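Local coordinates for protein esterase (Rhizomucor miehei CAU432, PDB 4WY8) that hydrolyses carboxylic esters as a fungal carboxylesterase of the alpha/beta hydrolase fold, probably through a serine nucleophile, at residues A[250-255]-A[315-320]; A[90-95]-A[223-228]; A[56-59]-A[65-68]. All blocks are in the same frame, centred on the assembly; numbering follows the deposited sequence.

Interaction 1 (A[250-255]-A[315-320])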
ATOM      1  N   LEU A 250      -5.614  12.127  17.024  1.00 18.31           N
ATOM      2  CA  LEU A 250      -4.861  12.736  15.920  1.00 15.59           C
ATOM      3  C   LEU A 250      -5.572  12.451  14.589  1.00 14.95           C
ATOM      4  O   LEU A 250      -6.442  11.557  14.507  1.00 11.28           O
ATOM      5  CB  LEU A 250      -3.427  12.207  15.901  1.00 15.77           C
ATOM      6  CG  LEU A 250      -2.533  12.746  17.015  1.00 14.40           C
ATOM      7  CD1 LEU A 250      -1.124  12.223  16.857  1.00 16.39           C
ATOM      8  CD2 LEU A 250      -2.550  14.254  17.069  1.00 12.71           C
ATOM      9  N   PRO A 251      -5.206  13.193  13.530  1.00 13.69           N
ATOM     10  CA  PRO A 251      -5.921  12.934  12.273  1.00 10.20           C
ATOM     11  C   PRO A 251      -5.640  11.559  11.667  1.00  7.94           C
ATOM     12  O   PRO A 251      -4.570  10.980  11.866  1.00 10.87           O
ATOM     13  CB  PRO A 251      -5.443  14.074  11.356  1.00 10.15           C
ATOM     14  CG  PRO A 251      -5.026  15.170  12.306  1.00 12.98           C
ATOM     15  CD  PRO A 251      -4.401  14.427  13.470  1.00 14.53           C
ATOM     16  N   ARG A 252      -6.642  11.015  10.994  1.00  9.80           N
ATOM     17  CA  ARG A 252      -6.524   9.787  10.190  1.00 11.88           C
ATOM     18  C   ARG A 252      -5.169   9.747   9.438  1.00 11.80           C
ATOM     19  O   ARG A 252      -4.781  10.724   8.783  1.00  9.61           O
ATOM     20  CB  ARG A 252      -7.707   9.728   9.213  1.00 11.21           C
ATOM     21  CG  ARG A 252      -7.694   8.614   8.190  1.00 13.43           C
ATOM     22  CD  ARG A 252      -8.945   8.725   7.266  1.00 14.21           C
ATOM     23  NE  ARG A 252      -8.686   8.182   5.929  1.00 10.52           N
ATOM     24  CZ  ARG A 252      -8.840   6.904   5.610  1.00 13.71           C
ATOM     25  NH1 ARG A 252      -9.261   6.045   6.534  1.00 11.64           N
ATOM     26  NH2 ARG A 252      -8.562   6.477   4.377  1.00 13.86           N
ATOM     27  N   ALA A 253      -4.437   8.645   9.575  1.00 10.12           N
ATOM     28  CA  ALA A 253      -3.025   8.621   9.185  1.00 13.13           C
ATOM     29  C   ALA A 253      -2.678   7.517   8.204  1.00 10.45           C
ATOM     30  O   ALA A 253      -3.157   6.386   8.327  1.00  8.22           O
ATOM     31  CB  ALA A 253      -2.151   8.465  10.421  1.00  7.33           C
ATOM     32  N   LEU A 254      -1.805   7.854   7.258  1.00 11.04           N
ATOM     33  CA  LEU A 254      -1.163   6.876   6.374  1.00  8.88           C
ATOM     34  C   LEU A 254       0.342   6.977   6.583  1.00  9.97           C
ATOM     35  O   LEU A 254       0.932   8.030   6.358  1.00  9.30           O
ATOM     36  CB  LEU A 254      -1.546   7.119   4.907  1.00  9.00           C
ATOM     37  CG  LEU A 254      -0.814   6.319   3.806  1.00 11.49           C
ATOM     38  CD1 LEU A 254      -1.037   4.817   3.957  1.00  5.87           C
ATOM     39  CD2 LEU A 254      -1.215   6.793   2.374  1.00  5.72           C
ATOM     40  N   VAL A 255       0.946   5.890   7.061  1.00  9.59           N
ATOM     41  CA  VAL A 255       2.371   5.867   7.352  1.00 10.14           C
ATOM     42  C   VAL A 255       3.024   4.873   6.404  1.00 10.68           C
ATOM     43  O   VAL A 255       2.687   3.673   6.404  1.00 10.78           O
ATOM     44  CB  VAL A 255       2.648   5.479   8.822  1.00 11.59           C
ATOM     45  CG1 VAL A 255       4.163   5.562   9.153  1.00  9.96           C
ATOM     46  CG2 VAL A 255       1.871   6.394   9.743  1.00 10.55           C
ATOM     47  N   GLN A 315      -8.532   9.913  -1.449  1.00 11.55           N
ATOM     48  CA  GLN A 315      -9.880   9.910  -1.990  1.00 13.65           C
ATOM     49  C   GLN A 315     -10.833   9.285  -0.980  1.00 15.05           C
ATOM     50  O   GLN A 315     -11.936   9.823  -0.749  1.00 12.83           O
ATOM     51  CB  GLN A 315      -9.940   9.194  -3.355  1.00 14.67           C
ATOM     52  CG  GLN A 315      -9.464  10.108  -4.515  1.00 15.16           C
ATOM     53  CD  GLN A 315      -9.147   9.363  -5.805  1.00 27.70           C
ATOM     54  OE1 GLN A 315      -9.116   8.126  -5.839  1.00 26.94           O
ATOM     55  NE2 GLN A 315      -8.877  10.120  -6.876  1.00 31.17           N
ATOM     56  N   LYS A 316     -10.416   8.193  -0.335  1.00 13.21           N
ATOM     57  CA  LYS A 316     -11.274   7.649   0.727  1.00 13.59           C
ATOM     58  C   LYS A 316     -11.434   8.645   1.912  1.00 18.30           C
ATOM     59  O   LYS A 316     -12.543   8.853   2.418  1.00 15.96           O
ATOM     60  CB  LYS A 316     -10.749   6.296   1.215  1.00 14.16           C
ATOM     61  CG  LYS A 316     -11.539   5.705   2.390  1.00 17.73           C
ATOM     62  CD  LYS A 316     -13.050   5.723   2.105  1.00 16.46           C
ATOM     63  CE  LYS A 316     -13.396   4.895   0.861  1.00 15.39           C
ATOM     64  NZ  LYS A 316     -13.294   3.419   1.077  1.00 21.10           N
ATOM     65  N   THR A 317     -10.333   9.257   2.350  1.00 14.15           N
ATOM     66  CA  THR A 317     -10.384  10.268   3.418  1.00 14.93           C
ATOM     67  C   THR A 317     -11.426  11.377   3.127  1.00 16.74           C
ATOM     68  O   THR A 317     -12.290  11.706   3.965  1.00 19.04           O
ATOM     69  CB  THR A 317      -8.993  10.915   3.619  1.00 11.32           C
ATOM     70  OG1 THR A 317      -8.015   9.902   3.889  1.00 10.04           O
ATOM     71  CG2 THR A 317      -9.024  11.899   4.761  1.00 12.92           C
ATOM     72  N   TRP A 318     -11.351  11.933   1.923  1.00 14.85           N
ATOM     73  CA  TRP A 318     -12.266  12.997   1.505  1.00 16.56           C
ATOM     74  C   TRP A 318     -13.703  12.485   1.412  1.00 21.16           C
ATOM     75  O   TRP A 318     -14.631  13.197   1.788  1.00 27.32           O
ATOM     76  CB  TRP A 318     -11.818  13.581   0.160  1.00 12.33           C
ATOM     77  CG  TRP A 318     -10.481  14.264   0.246  1.00 15.28           C
ATOM     78  CD1 TRP A 318      -9.954  14.884   1.342  1.00 14.21           C
ATOM     79  CD2 TRP A 318      -9.496  14.391  -0.801  1.00 15.09           C
ATOM     80  NE1 TRP A 318      -8.712  15.396   1.041  1.00 15.90           N
ATOM     81  CE2 TRP A 318      -8.406  15.097  -0.257  1.00 11.57           C
ATOM     82  CE3 TRP A 318      -9.437  13.977  -2.138  1.00 12.66           C
ATOM     83  CZ2 TRP A 318      -7.263  15.400  -1.014  1.00 11.81           C
ATOM     84  CZ3 TRP A 318      -8.296  14.266  -2.876  1.00 11.22           C
ATOM     85  CH2 TRP A 318      -7.228  14.972  -2.309  1.00 10.32           C
ATOM     86  N   LYS A 319     -13.887  11.238   0.973  1.00 17.41           N
ATOM     87  CA  LYS A 319     -15.237  10.669   0.959  1.00 22.04           C
ATOM     88  C   LYS A 319     -15.811  10.586   2.362  1.00 28.52           C
ATOM     89  O   LYS A 319     -17.001  10.849   2.555  1.00 23.40           O
ATOM     90  CB  LYS A 319     -15.271   9.274   0.316  1.00 16.76           C
ATOM     91  CG  LYS A 319     -15.257   9.279  -1.215  1.00 28.45           C
ATOM     92  CD  LYS A 319     -15.282   7.860  -1.807  1.00 28.56           C
ATOM     93  CE  LYS A 319     -14.864   7.891  -3.282  1.00 29.57           C
ATOM     94  NZ  LYS A 319     -14.824   6.541  -3.943  1.00 32.05           N
ATOM     95  N   LEU A 320     -14.998  10.265   3.343  1.00 22.54           N
ATOM     96  CA  LEU A 320     -15.419  10.167   4.698  1.00 25.54           C
ATOM     97  C   LEU A 320     -15.938  11.478   5.217  1.00 34.54           C
ATOM     98  O   LEU A 320     -16.856  11.494   5.970  1.00 31.50           O
ATOM     99  CB  LEU A 320     -14.292   9.681   5.597  1.00 18.82           C
ATOM    100  CG  LEU A 320     -13.863   8.252   5.414  1.00 21.08           C
ATOM    101  CD1 LEU A 320     -12.477   8.019   5.918  1.00 22.89           C
ATOM    102  CD2 LEU A 320     -14.799   7.207   5.937  1.00 20.91           C
TER
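Lys316 meets Arg252 with the aliphatic root of its side chain: Lys316 CG lies 3.7 Å from Arg252 NH2, approaching the guanidinium at a slant. The rest of the lysine chain bends away, and its ammonium forms a salt bridge with Asp308 of the second subunit; Lys316 NZ is 6.5 Å from Arg252 NH2. One residue on, Thr317 supplies the polar centre of the contact. Thr317 OG1 accepts a hydrogen bond from Arg252 NE at 2.8 Å, almost straight at 173° and only 5° out of the guanidinium plane. The same hydroxyl is hydrogen-bonded to the backbone carbonyl of Trp313, one helical turn earlier. Further along, Leu320 crosses the arginine at roughly a right angle and lays CD1 over one face of the guanidinium, toward the rim, with Leu320 CD1 3.8 Å from Arg252 CZ. Arg252 reaches from the approach to strand 253-258 to helix 301-322 because its chain is extended from CG to NE, with CG trans to the backbone nitrogen (chi1 174°). Its far end is held too: NH1 forms salt bridges with Asp280 and with Glu305 of the second subunit, and Trp313 adds a cation-pi contact. With NE bonded in plane and carboxylates at NH1, the guanidinium is probably held from rotating and its charge largely balanced; this one side chain thus links the sheet, the C-terminal helix and the second subunit.

Interaction 2 (A[90-95]-A[223-228])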
ATOM      1  N   GLY A  90      14.644  16.531   3.323  1.00 13.91           N
ATOM      2  CA  GLY A  90      15.918  17.181   3.112  1.00 14.31           C
ATOM      3  C   GLY A  90      16.617  17.384   4.442  1.00 16.40           C
ATOM      4  O   GLY A  90      17.497  18.246   4.575  1.00 14.57           O
ATOM      5  N   GLY A  91      16.203  16.605   5.436  1.00 10.38           N
ATOM      6  CA  GLY A  91      16.870  16.616   6.736  1.00 14.30           C
ATOM      7  C   GLY A  91      16.839  17.950   7.460  1.00 12.57           C
ATOM      8  O   GLY A  91      17.678  18.191   8.342  1.00 13.32           O
ATOM      9  N   TRP A  92      15.851  18.783   7.116  1.00 11.15           N
ATOM     10  CA  TRP A  92      15.681  20.153   7.639  1.00 15.54           C
ATOM     11  C   TRP A  92      16.787  21.099   7.166  1.00 13.50           C
ATOM     12  O   TRP A  92      16.869  22.237   7.628  1.00 12.90           O
ATOM     13  CB  TRP A  92      15.644  20.188   9.180  1.00 13.99           C
ATOM     14  CG  TRP A  92      14.624  19.296   9.830  1.00 14.05           C
ATOM     15  CD1 TRP A  92      13.270  19.487   9.862  1.00 13.33           C
ATOM     16  CD2 TRP A  92      14.879  18.091  10.575  1.00 12.76           C
ATOM     17  NE1 TRP A  92      12.673  18.470  10.573  1.00 13.71           N
ATOM     18  CE2 TRP A  92      13.638  17.602  11.017  1.00 11.52           C
ATOM     19  CE3 TRP A  92      16.038  17.377  10.902  1.00 17.18           C
ATOM     20  CZ2 TRP A  92      13.519  16.432  11.767  1.00 16.50           C
ATOM     21  CZ3 TRP A  92      15.923  16.216  11.655  1.00 18.16           C
ATOM     22  CH2 TRP A  92      14.670  15.752  12.074  1.00 18.26           C
ATOM     23  N   VAL A  93      17.633  20.637   6.251  1.00 11.86           N
ATOM     24  CA  VAL A  93      18.820  21.404   5.875  1.00 11.78           C
ATOM     25  C   VAL A  93      18.842  21.717   4.377  1.00 11.26           C
ATOM     26  O   VAL A  93      19.245  22.814   3.960  1.00 14.30           O
ATOM     27  CB  VAL A  93      20.101  20.640   6.270  1.00 13.43           C
ATOM     28  CG1 VAL A  93      21.343  21.401   5.828  1.00 14.20           C
ATOM     29  CG2 VAL A  93      20.127  20.397   7.804  1.00 10.75           C
ATOM     30  N   VAL A  94      18.389  20.753   3.575  1.00 10.61           N
ATOM     31  CA  VAL A  94      18.312  20.925   2.124  1.00 13.62           C
ATOM     32  C   VAL A  94      16.888  20.629   1.604  1.00 14.80           C
ATOM     33  O   VAL A  94      15.945  20.446   2.394  1.00 16.12           O
ATOM     34  CB  VAL A  94      19.340  20.011   1.428  1.00 15.84           C
ATOM     35  CG1 VAL A  94      20.721  20.207   2.059  1.00 13.43           C
ATOM     36  CG2 VAL A  94      18.923  18.546   1.584  1.00 15.40           C
ATOM     37  N   GLY A  95      16.732  20.528   0.290  1.00 14.69           N
ATOM     38  CA  GLY A  95      15.420  20.295  -0.288  1.00 13.18           C
ATOM     39  C   GLY A  95      14.763  21.597  -0.689  1.00 11.82           C
ATOM     40  O   GLY A  95      15.054  22.664  -0.123  1.00 15.41           O
ATOM     41  N   ASP A 223      22.343  17.439  13.929  1.00 16.07           N
ATOM     42  CA  ASP A 223      23.273  18.379  14.553  1.00 18.57           C
ATOM     43  C   ASP A 223      23.023  19.796  14.045  1.00 16.54           C
ATOM     44  O   ASP A 223      23.150  20.758  14.799  1.00 16.06           O
ATOM     45  CB  ASP A 223      24.733  17.970  14.312  1.00 20.84           C
ATOM     46  CG  ASP A 223      25.185  16.863  15.241  1.00 21.39           C
ATOM     47  OD1 ASP A 223      24.543  16.680  16.298  1.00 28.41           O
ATOM     48  OD2 ASP A 223      26.175  16.169  14.912  1.00 23.59           O
ATOM     49  N   HIS A 224      22.677  19.943  12.770  1.00 15.19           N
ATOM     50  CA  HIS A 224      22.282  21.283  12.307  1.00 16.13           C
ATOM     51  C   HIS A 224      20.907  21.750  12.833  1.00 16.12           C
ATOM     52  O   HIS A 224      20.713  22.942  13.088  1.00 13.41           O
ATOM     53  CB  HIS A 224      22.268  21.362  10.777  1.00 15.79           C
ATOM     54  CG  HIS A 224      23.629  21.466  10.152  1.00 22.75           C
ATOM     55  ND1 HIS A 224      24.521  22.475  10.462  1.00 22.58           N
ATOM     56  CD2 HIS A 224      24.231  20.718   9.198  1.00 20.58           C
ATOM     57  CE1 HIS A 224      25.618  22.331   9.741  1.00 19.61           C
ATOM     58  NE2 HIS A 224      25.471  21.268   8.971  1.00 23.91           N
ATOM     59  N   TYR A 225      19.950  20.827  12.948  1.00 13.24           N
ATOM     60  CA  TYR A 225      18.558  21.171  13.320  1.00 17.18           C
ATOM     61  C   TYR A 225      18.388  21.437  14.824  1.00 14.92           C
ATOM     62  O   TYR A 225      17.737  22.409  15.233  1.00 12.88           O
ATOM     63  CB  TYR A 225      17.626  20.029  12.877  1.00 14.54           C
ATOM     64  CG  TYR A 225      16.117  20.215  13.023  1.00 14.26           C
ATOM     65  CD1 TYR A 225      15.340  19.246  13.664  1.00 12.21           C
ATOM     66  CD2 TYR A 225      15.472  21.303  12.472  1.00 12.90           C
ATOM     67  CE1 TYR A 225      13.976  19.376  13.780  1.00 13.13           C
ATOM     68  CE2 TYR A 225      14.095  21.447  12.572  1.00 13.10           C
ATOM     69  CZ  TYR A 225      13.358  20.476  13.225  1.00 14.86           C
ATOM     70  OH  TYR A 225      11.988  20.609  13.333  1.00 18.41           O
ATOM     71  N   ILE A 226      18.957  20.539  15.629  1.00 14.14           N
ATOM     72  CA  ILE A 226      18.867  20.582  17.084  1.00 12.29           C
ATOM     73  C   ILE A 226      20.242  20.345  17.683  1.00 15.26           C
ATOM     74  O   ILE A 226      20.555  19.215  18.085  1.00 19.58           O
ATOM     75  CB  ILE A 226      17.888  19.504  17.612  1.00 14.89           C
ATOM     76  CG1 ILE A 226      16.570  19.560  16.845  1.00 12.66           C
ATOM     77  CG2 ILE A 226      17.583  19.708  19.085  1.00 15.70           C
ATOM     78  CD1 ILE A 226      15.619  18.455  17.223  1.00 18.57           C
ATOM     79  N   PRO A 227      21.065  21.404  17.759  1.00 15.89           N
ATOM     80  CA  PRO A 227      22.456  21.278  18.229  1.00 20.32           C
ATOM     81  C   PRO A 227      22.595  20.713  19.631  1.00 23.03           C
ATOM     82  O   PRO A 227      23.466  19.873  19.902  1.00 25.71           O
ATOM     83  CB  PRO A 227      22.973  22.725  18.203  1.00 18.09           C
ATOM     84  CG  PRO A 227      22.120  23.406  17.177  1.00 21.26           C
ATOM     85  CD  PRO A 227      20.750  22.779  17.337  1.00 14.90           C
ATOM     86  N   ASP A 228      21.741  21.176  20.529  1.00 20.19           N
ATOM     87  CA  ASP A 228      21.832  20.733  21.905  1.00 21.73           C
ATOM     88  C   ASP A 228      20.888  19.555  22.122  1.00 20.27           C
ATOM     89  O   ASP A 228      19.670  19.682  22.050  1.00 24.55           O
ATOM     90  CB  ASP A 228      21.593  21.926  22.830  1.00 28.55           C
ATOM     91  CG  ASP A 228      22.825  22.871  22.868  1.00 34.92           C
ATOM     92  OD1 ASP A 228      23.966  22.362  22.729  1.00 34.10           O
ATOM     93  OD2 ASP A 228      22.664  24.111  22.963  1.00 36.63           O
TER
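The indole of Trp92 and the phenol of Tyr225 lie flat on each other, their planes only 3° apart. The centroid of the five-membered indole ring sits 3.4 Å from that of the tyrosine ring, which makes this a face-to-face stack centred on the pyrrole part of the indole. CE2 of Trp92 and CE1 of Tyr225 approach to 3.3 Å, while the hydroxyl end of the phenol lies over the NE1 side of the indole, Tyr225 OH 3.6 Å from Trp92 NE1. Trp92 comes at positive phi from a glycine-rich loop consistent with the HGGG oxyanion-hole motif of hormone-sensitive-lipase-like esterases, and the tyrosine swings its ring across from the last turn of helix 215-225 with CG opposite the backbone nitrogen (chi1 -174°). Beside the stack, Val93 CG2 rests on His224 CB at 3.8 Å, the two side chains crossing nearly at right angles. Phe222 meets the indole edge-to-face, and Ala165 and Asn168 of helix 165-179 also touch it, near the probable nucleophile Ser164. Between the two segments the grip is thus dispersive and apolar; the broad overlap joins the loop to the helix end and probably limits how far the indole can tilt.

Interaction 3 (A[56-59]-A[65-68])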
ATOM      1  N   LYS A  56       2.768  32.479  -3.470  1.00 29.47           N
ATOM      2  CA  LYS A  56       1.937  33.213  -2.525  1.00 26.86           C
ATOM      3  C   LYS A  56       2.667  33.508  -1.233  1.00 30.73           C
ATOM      4  O   LYS A  56       3.267  32.622  -0.641  1.00 34.74           O
ATOM      5  CB  LYS A  56       0.654  32.425  -2.222  1.00 24.74           C
ATOM      6  CG  LYS A  56      -0.314  33.173  -1.319  1.00 32.77           C
ATOM      7  CD  LYS A  56      -1.497  33.750  -2.058  1.00 36.78           C
ATOM      8  CE  LYS A  56      -2.275  34.678  -1.121  1.00 41.72           C
ATOM      9  NZ  LYS A  56      -3.441  35.324  -1.794  1.00 50.78           N
ATOM     10  N   THR A  57       2.609  34.753  -0.778  1.00 29.65           N
ATOM     11  CA  THR A  57       3.266  35.104   0.471  1.00 26.40           C
ATOM     12  C   THR A  57       2.237  35.350   1.542  1.00 30.26           C
ATOM     13  O   THR A  57       1.317  36.147   1.340  1.00 36.73           O
ATOM     14  CB  THR A  57       4.139  36.365   0.330  1.00 32.82           C
ATOM     15  OG1 THR A  57       5.226  36.106  -0.567  1.00 29.93           O
ATOM     16  CG2 THR A  57       4.687  36.768   1.684  1.00 34.94           C
ATOM     17  N   ILE A  58       2.357  34.675   2.680  1.00 26.29           N
ATOM     18  CA  ILE A  58       1.474  35.049   3.764  1.00 28.99           C
ATOM     19  C   ILE A  58       2.338  35.829   4.754  1.00 34.68           C
ATOM     20  O   ILE A  58       3.430  35.398   5.141  1.00 35.54           O
ATOM     21  CB  ILE A  58       0.736  33.821   4.369  1.00 29.94           C
ATOM     22  CG1 ILE A  58       1.664  32.774   4.945  1.00 28.55           C
ATOM     23  CG2 ILE A  58      -0.123  33.155   3.289  1.00 26.73           C
ATOM     24  CD1 ILE A  58       0.892  31.508   5.359  1.00 20.09           C
ATOM     25  N   ASN A  59       1.827  37.000   5.130  1.00 41.74           N
ATOM     26  CA  ASN A  59       2.503  37.953   6.014  1.00 47.03           C
ATOM     27  C   ASN A  59       2.058  37.849   7.464  1.00 48.73           C
ATOM     28  O   ASN A  59       0.893  38.115   7.770  1.00 53.34           O
ATOM     29  CB  ASN A  59       2.265  39.379   5.508  1.00 35.93           C
ATOM     30  CG  ASN A  59       2.873  39.622   4.145  1.00 41.54           C
ATOM     31  OD1 ASN A  59       4.094  39.679   4.000  1.00 47.68           O
ATOM     32  ND2 ASN A  59       2.023  39.736   3.128  1.00 42.18           N
ATOM     33  N   LYS A  65       7.511  36.791   6.717  1.00 39.44           N
ATOM     34  CA  LYS A  65       6.815  36.111   5.636  1.00 40.53           C
ATOM     35  C   LYS A  65       7.001  34.601   5.618  1.00 36.04           C
ATOM     36  O   LYS A  65       8.055  34.080   5.980  1.00 34.67           O
ATOM     37  CB  LYS A  65       7.241  36.690   4.279  1.00 39.40           C
ATOM     38  CG  LYS A  65       6.859  38.155   4.057  1.00 46.77           C
ATOM     39  CD  LYS A  65       7.534  38.715   2.799  1.00 49.30           C
ATOM     40  CE  LYS A  65       7.099  40.147   2.460  1.00 52.83           C
ATOM     41  NZ  LYS A  65       5.616  40.338   2.319  1.00 50.26           N
ATOM     42  N   ILE A  66       5.928  33.904   5.268  1.00 32.33           N
ATOM     43  CA  ILE A  66       6.006  32.497   4.904  1.00 26.05           C
ATOM     44  C   ILE A  66       5.744  32.415   3.406  1.00 26.66           C
ATOM     45  O   ILE A  66       4.757  32.971   2.900  1.00 24.01           O
ATOM     46  CB  ILE A  66       5.021  31.641   5.705  1.00 28.06           C
ATOM     47  CG1 ILE A  66       5.323  31.790   7.192  1.00 24.39           C
ATOM     48  CG2 ILE A  66       5.165  30.185   5.352  1.00 25.98           C
ATOM     49  CD1 ILE A  66       4.253  31.258   8.081  1.00 22.11           C
ATOM     50  N   GLU A  67       6.669  31.787   2.688  1.00 25.08           N
ATOM     51  CA  GLU A  67       6.489  31.574   1.258  1.00 24.37           C
ATOM     52  C   GLU A  67       5.825  30.238   0.941  1.00 24.09           C
ATOM     53  O   GLU A  67       6.328  29.175   1.309  1.00 19.59           O
ATOM     54  CB  GLU A  67       7.829  31.689   0.535  1.00 26.78           C
ATOM     55  CG  GLU A  67       8.588  32.988   0.847  1.00 34.03           C
ATOM     56  CD  GLU A  67       7.759  34.221   0.512  1.00 40.67           C
ATOM     57  OE1 GLU A  67       7.091  34.214  -0.549  1.00 44.67           O
ATOM     58  OE2 GLU A  67       7.775  35.200   1.296  1.00 48.20           O
ATOM     59  N   LEU A  68       4.700  30.327   0.238  1.00 16.83           N
ATOM     60  CA  LEU A  68       3.931  29.185  -0.234  1.00 19.72           C
ATOM     61  C   LEU A  68       4.048  29.050  -1.744  1.00 21.63           C
ATOM     62  O   LEU A  68       4.020  30.057  -2.461  1.00 23.75           O
ATOM     63  CB  LEU A  68       2.456  29.343   0.133  1.00 15.39           C
ATOM     64  CG  LEU A  68       2.163  29.678   1.597  1.00 17.77           C
ATOM     65  CD1 LEU A  68       0.657  29.827   1.785  1.00 17.34           C
ATOM     66  CD2 LEU A  68       2.725  28.644   2.551  1.00 17.30           C
TER
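Ile58 and Ile66 face each other as a hydrogen-bonded antiparallel pair, and their side chains start the closely packed half of this hairpin. The pair is bound in both directions, Ile66 N reaching Ile58 O at 2.9 Å and Ile58 N returning to Ile66 O at 3.0 Å. Lys56 and Leu68 repeat the pattern, Leu68 N giving its hydrogen to Lys56 O at 2.8 Å. On the side of the sheet that carries Ile58, Ile66 and Leu68, Ile58 puts CG1 between its own backbone nitrogen and carbonyl carbon (chi1 60°), and Ile58 CG1 thereby comes to 3.6 Å from Ile66 CB. Its other branch turns along the strand, so that Ile58 CG2 touches Leu68 CD1 at 3.7 Å, the two side chains crossing near a right angle.

The opposite side, with Thr57, Asn59, Lys65 and Glu67, is polar and more exposed. Here the hydroxyl of Thr57 donates to the carboxylate of Glu67, Thr57 OG1 to Glu67 OE1 at 2.7 Å, entering on the syn side and 16° out of the carboxylate plane. Thr57 CG2 touches Lys65 CG at 3.5 Å. Lys65 runs beside Asn59, and its ammonium end approaches the amide oxygen, though so closely that the details of that bond are doubtful.

Strand 51-59 is outermost in the sheet of this chain, whereas strand 65-73 pairs on its inner side with strand 114-118, antiparallel, and Glu67 is hydrogen-bonded to Asn119. Helix 130-143 covers the apolar side: Trp141 packs on Ile58 and the Lys56 side chain, Asp137 on Ile66 and Ala138 on Leu68, while Val118 of strand 114-118 touches Ile66 and Leu68.

Overall arrangement
From the N terminus, interaction 3 comes first and closes the shortest loop, the hairpin turn between strands 51-59 and 65-73 at one edge of the sheet. Interaction 2 follows, joining the loop after strand 83-87 to the end of helix 215-225 across 127 intervening residues. Interaction 1 comes last, tying the start of strand 253-258 to the C-terminal helix 301-322. The three loops run in series, none enclosing or crossing another. Interactions 1 and 3 both reach the central sheet, with centres 27 Å apart, whereas interactions 1 and 2 lie on opposite sides of the chain's centre. None touches another; interactions 2 and 3 come nearest, about 11 Å between closest atoms.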